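Local coordinates for possible thiamine biosynthesis enzyme (Candida albicans, PDB 2X7Q), which is of unknown function but has the periplasmic binding protein fold of the SsuA/TauA solute-binding family and may be linked to thiamine biosynthesis, at residues G72-F77 / T198-W203; Y94-L99 / E263-I268. The protein carries 1 engineered substitution. One frame throughout, in Å; residues are numbered along the deposited sequence.

Contact 1 of 2, residues G72-F77 / T198-W203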
# COMPACT_ATOMS: atom_id res chain seq x y z
N GLY A 72 -2.77 -4.15 1.05
CA GLY A 72 -1.49 -3.50 0.84
C GLY A 72 -1.42 -2.63 -0.40
O GLY A 72 -2.42 -2.43 -1.09
N LEU A 73 -0.23 -2.12 -0.69
CA LEU A 73 -0.03 -1.25 -1.84
C LEU A 73 -0.23 -1.99 -3.16
O LEU A 73 0.14 -3.15 -3.29
CB LEU A 73 1.36 -0.59 -1.80
CG LEU A 73 1.65 0.27 -0.56
CD1 LEU A 73 3.07 0.80 -0.59
CD2 LEU A 73 0.65 1.42 -0.46
N THR A 74 -0.81 -1.29 -4.14
CA THR A 74 -1.12 -1.89 -5.43
C THR A 74 0.10 -2.43 -6.16
O THR A 74 0.12 -3.60 -6.55
CB THR A 74 -1.84 -0.87 -6.35
OG1 THR A 74 -3.05 -0.43 -5.72
CG2 THR A 74 -2.17 -1.50 -7.69
N GLU A 75 1.13 -1.60 -6.33
CA GLU A 75 2.30 -2.00 -7.10
C GLU A 75 2.97 -3.25 -6.53
O GLU A 75 3.54 -4.04 -7.27
CB GLU A 75 3.31 -0.85 -7.20
CG GLU A 75 4.03 -0.50 -5.90
CD GLU A 75 3.26 0.47 -5.04
OE1 GLU A 75 2.13 0.84 -5.43
OE2 GLU A 75 3.78 0.86 -3.98
N ALA A 76 2.90 -3.41 -5.21
CA ALA A 76 3.51 -4.55 -4.54
C ALA A 76 2.92 -5.87 -5.05
O ALA A 76 3.66 -6.82 -5.34
CB ALA A 76 3.33 -4.44 -3.03
N PHE A 77 1.60 -5.92 -5.16
CA PHE A 77 0.91 -7.13 -5.59
C PHE A 77 0.99 -7.31 -7.11
O PHE A 77 1.21 -8.42 -7.60
CB PHE A 77 -0.55 -7.11 -5.14
CG PHE A 77 -0.72 -7.11 -3.65
CD1 PHE A 77 -0.55 -8.28 -2.92
CD2 PHE A 77 -1.06 -5.95 -2.97
CE1 PHE A 77 -0.71 -8.29 -1.54
CE2 PHE A 77 -1.22 -5.95 -1.60
CZ PHE A 77 -1.04 -7.12 -0.88
N THR A 198 1.53 8.38 -7.03
CA THR A 198 1.46 7.14 -7.78
C THR A 198 0.45 7.32 -8.91
O THR A 198 -0.66 7.80 -8.68
CB THR A 198 1.02 5.96 -6.89
OG1 THR A 198 -0.29 6.21 -6.37
CG2 THR A 198 2.00 5.77 -5.74
N PRO A 199 0.84 6.95 -10.14
CA PRO A 199 -0.06 7.08 -11.29
C PRO A 199 -1.30 6.20 -11.13
O PRO A 199 -2.28 6.38 -11.86
CB PRO A 199 0.78 6.57 -12.46
CG PRO A 199 2.20 6.69 -12.00
CD PRO A 199 2.17 6.45 -10.53
N TRP A 200 -1.26 5.28 -10.17
CA TRP A 200 -2.33 4.30 -9.99
C TRP A 200 -3.01 4.44 -8.64
O TRP A 200 -2.51 5.13 -7.75
CB TRP A 200 -1.76 2.89 -10.12
CG TRP A 200 -0.55 2.68 -9.26
CD1 TRP A 200 -0.54 2.38 -7.93
CD2 TRP A 200 0.82 2.75 -9.67
NE1 TRP A 200 0.76 2.26 -7.49
CE2 TRP A 200 1.61 2.48 -8.53
CE3 TRP A 200 1.46 3.01 -10.89
CZ2 TRP A 200 3.00 2.46 -8.58
CZ3 TRP A 200 2.84 2.99 -10.93
CH2 TRP A 200 3.60 2.72 -9.79
N SER A 201 -4.16 3.79 -8.49
CA SER A 201 -4.83 3.69 -7.19
C SER A 201 -3.87 3.00 -6.22
O SER A 201 -3.19 2.05 -6.59
CB SER A 201 -6.14 2.92 -7.31
OG SER A 201 -7.06 3.60 -8.14
N SER A 202 -3.84 3.48 -4.98
CA SER A 202 -2.78 3.10 -4.05
C SER A 202 -2.97 1.77 -3.32
O SER A 202 -1.99 1.07 -3.04
CB SER A 202 -2.52 4.22 -3.04
OG SER A 202 -3.71 4.60 -2.38
N TRP A 203 -4.21 1.41 -3.00
CA TRP A 203 -4.46 0.23 -2.18
C TRP A 203 -5.43 -0.77 -2.82
O TRP A 203 -6.40 -0.37 -3.47
CB TRP A 203 -4.95 0.64 -0.80
CG TRP A 203 -3.92 1.39 -0.01
CD1 TRP A 203 -3.56 2.70 -0.16
CD2 TRP A 203 -3.11 0.88 1.06
NE1 TRP A 203 -2.59 3.03 0.75
CE2 TRP A 203 -2.29 1.93 1.51
CE3 TRP A 203 -3.01 -0.37 1.68
CZ2 TRP A 203 -1.37 1.77 2.55
CZ3 TRP A 203 -2.10 -0.53 2.71
CH2 TRP A 203 -1.29 0.53 3.13
O HOH W 1 0.23 2.25 -4.15
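L73 and W203 form an antiparallel, non-hydrogen-bonded pair, their CA atoms 4.7 Å apart, just where strand 69-73 gives way to helix 74-82. The tight part of the contact lies around T74, the first residue of that helix. Its N donates to O of S202 at 2.9 Å, and its OG1 donates to O of S201 at 2.6 Å; both donors stand some 40° out of the plane of the carbonyl they meet. With OG1 beside the backbone N (chi1 -59°), one residue grips two successive carbonyls, pinning the loop to the start of the helix.

The E75 side is buried too, but bridged by a water. The E75 side chain bends at chi2 and crosses the W200 indole at about a right angle. NE1 of W200 reaches OE1 of E75 at 2.9 Å, from the anti side and tilted out of the carboxylate plane, along a bent path of 144° at the hydrogen. Water 1 donates to that same OE1 and to O of S202, so a buried carboxylate oxygen has two donors and the S202 carbonyl accepts from both water and T74. CB of E75 also packs on CZ2 of W200.

The less enclosed side is at L73, which is partly exposed. Its CD2 rests over one face of the W203 indole, 3.9 Å from the centroid of the six-membered ring, while the backbone of G72 approaches CE3 and CZ3.

T198 and P199 lie against one face of the W200 ring, and helix 275-289 meets it through T282 and T285. W203 begins strand 203-208, which runs between strands 69-73 and 88-95 in the mixed sheet, and its side chain touches Y94 and V95 of the latter.

Contact 2 of 2, residues Y94-L99 / E263-I268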
# COMPACT_ATOMS: atom_id res chain seq x y z
N TYR A 94 -9.07 -0.95 -2.65
CA TYR A 94 -9.39 -0.46 -1.32
C TYR A 94 -9.33 1.06 -1.27
O TYR A 94 -10.20 1.71 -0.69
CB TYR A 94 -8.43 -1.06 -0.29
CG TYR A 94 -8.65 -0.59 1.12
CD1 TYR A 94 -9.80 -0.94 1.82
CD2 TYR A 94 -7.71 0.21 1.77
CE1 TYR A 94 -10.01 -0.51 3.12
CE2 TYR A 94 -7.91 0.64 3.06
CZ TYR A 94 -9.06 0.28 3.73
OH TYR A 94 -9.27 0.71 5.02
N VAL A 95 -8.29 1.63 -1.87
CA VAL A 95 -8.15 3.08 -1.97
C VAL A 95 -8.04 3.52 -3.42
O VAL A 95 -7.18 3.05 -4.16
CB VAL A 95 -6.92 3.58 -1.19
CG1 VAL A 95 -6.72 5.06 -1.43
CG2 VAL A 95 -7.09 3.29 0.29
N LYS A 96 -8.93 4.42 -3.82
CA LYS A 96 -8.99 4.88 -5.20
C LYS A 96 -7.96 5.97 -5.50
O LYS A 96 -7.34 5.98 -6.56
CB LYS A 96 -10.40 5.38 -5.52
CG LYS A 96 -10.60 5.78 -6.97
CD LYS A 96 -12.05 6.12 -7.24
CE LYS A 96 -12.96 4.95 -6.89
NZ LYS A 96 -14.39 5.27 -7.13
N SER A 97 -7.79 6.88 -4.55
CA SER A 97 -6.85 8.00 -4.72
C SER A 97 -5.40 7.51 -4.74
O SER A 97 -5.08 6.49 -4.14
CB SER A 97 -7.06 9.04 -3.62
OG SER A 97 -7.04 8.43 -2.34
N PRO A 98 -4.53 8.25 -5.43
CA PRO A 98 -3.11 7.88 -5.55
C PRO A 98 -2.33 8.16 -4.28
O PRO A 98 -2.71 9.05 -3.52
CB PRO A 98 -2.61 8.80 -6.67
CG PRO A 98 -3.49 10.00 -6.59
CD PRO A 98 -4.85 9.47 -6.19
N LEU A 99 -1.25 7.42 -4.05
CA LEU A 99 -0.41 7.61 -2.87
C LEU A 99 0.61 8.72 -3.09
O LEU A 99 1.25 8.78 -4.15
CB LEU A 99 0.31 6.30 -2.51
CG LEU A 99 0.86 6.19 -1.08
CD1 LEU A 99 -0.28 6.00 -0.10
CD2 LEU A 99 1.86 5.05 -0.96
N GLU A 263 -9.51 9.05 -0.93
CA GLU A 263 -10.83 8.58 -1.35
C GLU A 263 -10.87 7.06 -1.36
O GLU A 263 -10.40 6.43 -2.31
CB GLU A 263 -11.20 9.12 -2.73
CG GLU A 263 -12.58 8.66 -3.20
CD GLU A 263 -12.85 9.00 -4.66
OE1 GLU A 263 -11.88 9.18 -5.42
OE2 GLU A 263 -14.03 9.08 -5.04
N PHE A 264 -11.44 6.47 -0.32
CA PHE A 264 -11.62 5.03 -0.27
C PHE A 264 -12.65 4.59 -1.30
O PHE A 264 -13.53 5.37 -1.68
CB PHE A 264 -12.05 4.59 1.13
CG PHE A 264 -11.00 4.83 2.19
CD1 PHE A 264 -11.05 5.97 2.98
CD2 PHE A 264 -9.97 3.92 2.38
CE1 PHE A 264 -10.08 6.19 3.95
CE2 PHE A 264 -9.01 4.14 3.35
CZ PHE A 264 -9.06 5.28 4.14
N ASN A 265 -12.53 3.36 -1.77
CA ASN A 265 -13.46 2.83 -2.77
C ASN A 265 -14.82 2.51 -2.16
O ASN A 265 -15.04 1.41 -1.67
CB ASN A 265 -12.87 1.59 -3.44
CG ASN A 265 -13.75 1.07 -4.57
OD1 ASN A 265 -14.67 1.74 -5.02
ND2 ASN A 265 -13.45 -0.14 -5.04
N SER A 266 -15.73 3.48 -2.21
CA SER A 266 -17.07 3.30 -1.66
C SER A 266 -17.86 2.29 -2.47
O SER A 266 -18.91 1.81 -2.04
CB SER A 266 -17.81 4.63 -1.62
OG SER A 266 -18.04 5.13 -2.92
N ARG A 267 -17.35 1.96 -3.66
CA ARG A 267 -18.03 1.03 -4.55
C ARG A 267 -17.42 -0.37 -4.46
O ARG A 267 -17.79 -1.26 -5.22
CB ARG A 267 -17.97 1.54 -5.99
CG ARG A 267 -18.41 2.98 -6.16
CD ARG A 267 -19.81 3.20 -5.63
NE ARG A 267 -20.79 2.32 -6.27
CZ ARG A 267 -21.73 1.66 -5.61
NH1 ARG A 267 -21.85 1.78 -4.30
NH2 ARG A 267 -22.57 0.87 -6.27
N ILE A 268 -16.50 -0.55 -3.52
CA ILE A 268 -15.81 -1.83 -3.37
C ILE A 268 -16.80 -2.98 -3.18
O ILE A 268 -17.62 -2.97 -2.26
CB ILE A 268 -14.78 -1.80 -2.21
CG1 ILE A 268 -13.96 -3.09 -2.18
CG2 ILE A 268 -15.47 -1.55 -0.88
CD1 ILE A 268 -12.90 -3.12 -1.09
O HOH W 2 -15.76 5.99 -4.20
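V95 and F264 are joined by a single backbone bridge, CA to CA 4.3 Å, where the chain turns a corner at Y94. N of N265 donates almost straight to O of Y94 (3.1 Å, 175° at the hydrogen), and N of K96 to O of E263 at 2.9 Å; that second carbonyl also receives a weak bond from N of S97. S97 returns the grip with its side chain: OG, set between its own backbone N and carbonyl carbon (chi1 51°), accepts from N of E263 at 2.9 Å.

Beyond the bridge the aromatic side chains of Y94 and F264 run side by side in the same direction. The rings form an offset edge-to-face pair, planes at 68° and centroids 5.4 Å apart, with the edge of F264 turned to the face of Y94 and CE2 of each ring meeting the other. CG2 of V95 packs 3.6 Å from CD2 of F264. Y233 adds a further edge-to-face partner for F264, and OH of Y94 bonds to O of F26.

Toward solvent, the K96 and E263 side chains cross at a slant, CD of K96 coming 3.6 Å from OE1 of E263. NZ of K96 is 4.4 Å from OE2 of E263, too far for a salt bridge, and a weak bond links NZ to water 2. N265 forms an Asx turn, OD1 accepting from N of R267, while its ND2 bonds to O of T93.

The direct hydrogen bonds between the segments all use backbone N-H groups, with backbone carbonyls or the S97 hydroxyl as acceptors. None of them needs a charged group, and the K96-E263 attraction is probably a modest addition on the solvent side.

Contacts 1 and 2 lie 11 Å apart, centre to centre, and touch directly. In the chain their segments alternate, and both reach the sheet in which strand 203-208 lies between strands 69-73 and 88-95. O of W203 sits 2.8 Å from N of Y94, and OG1 of T198 is 2.8 Å from N of L99, both probable hydrogen bonds. Segments 94-99 and 198-203 thus run together where the chain passes between the two sheets, consistent with the paired linkers of a two-domain binding protein. A glycerol, probably from the crystallisation liquor, lies about 4 Å from the S97 side chain and bonds to O of P98.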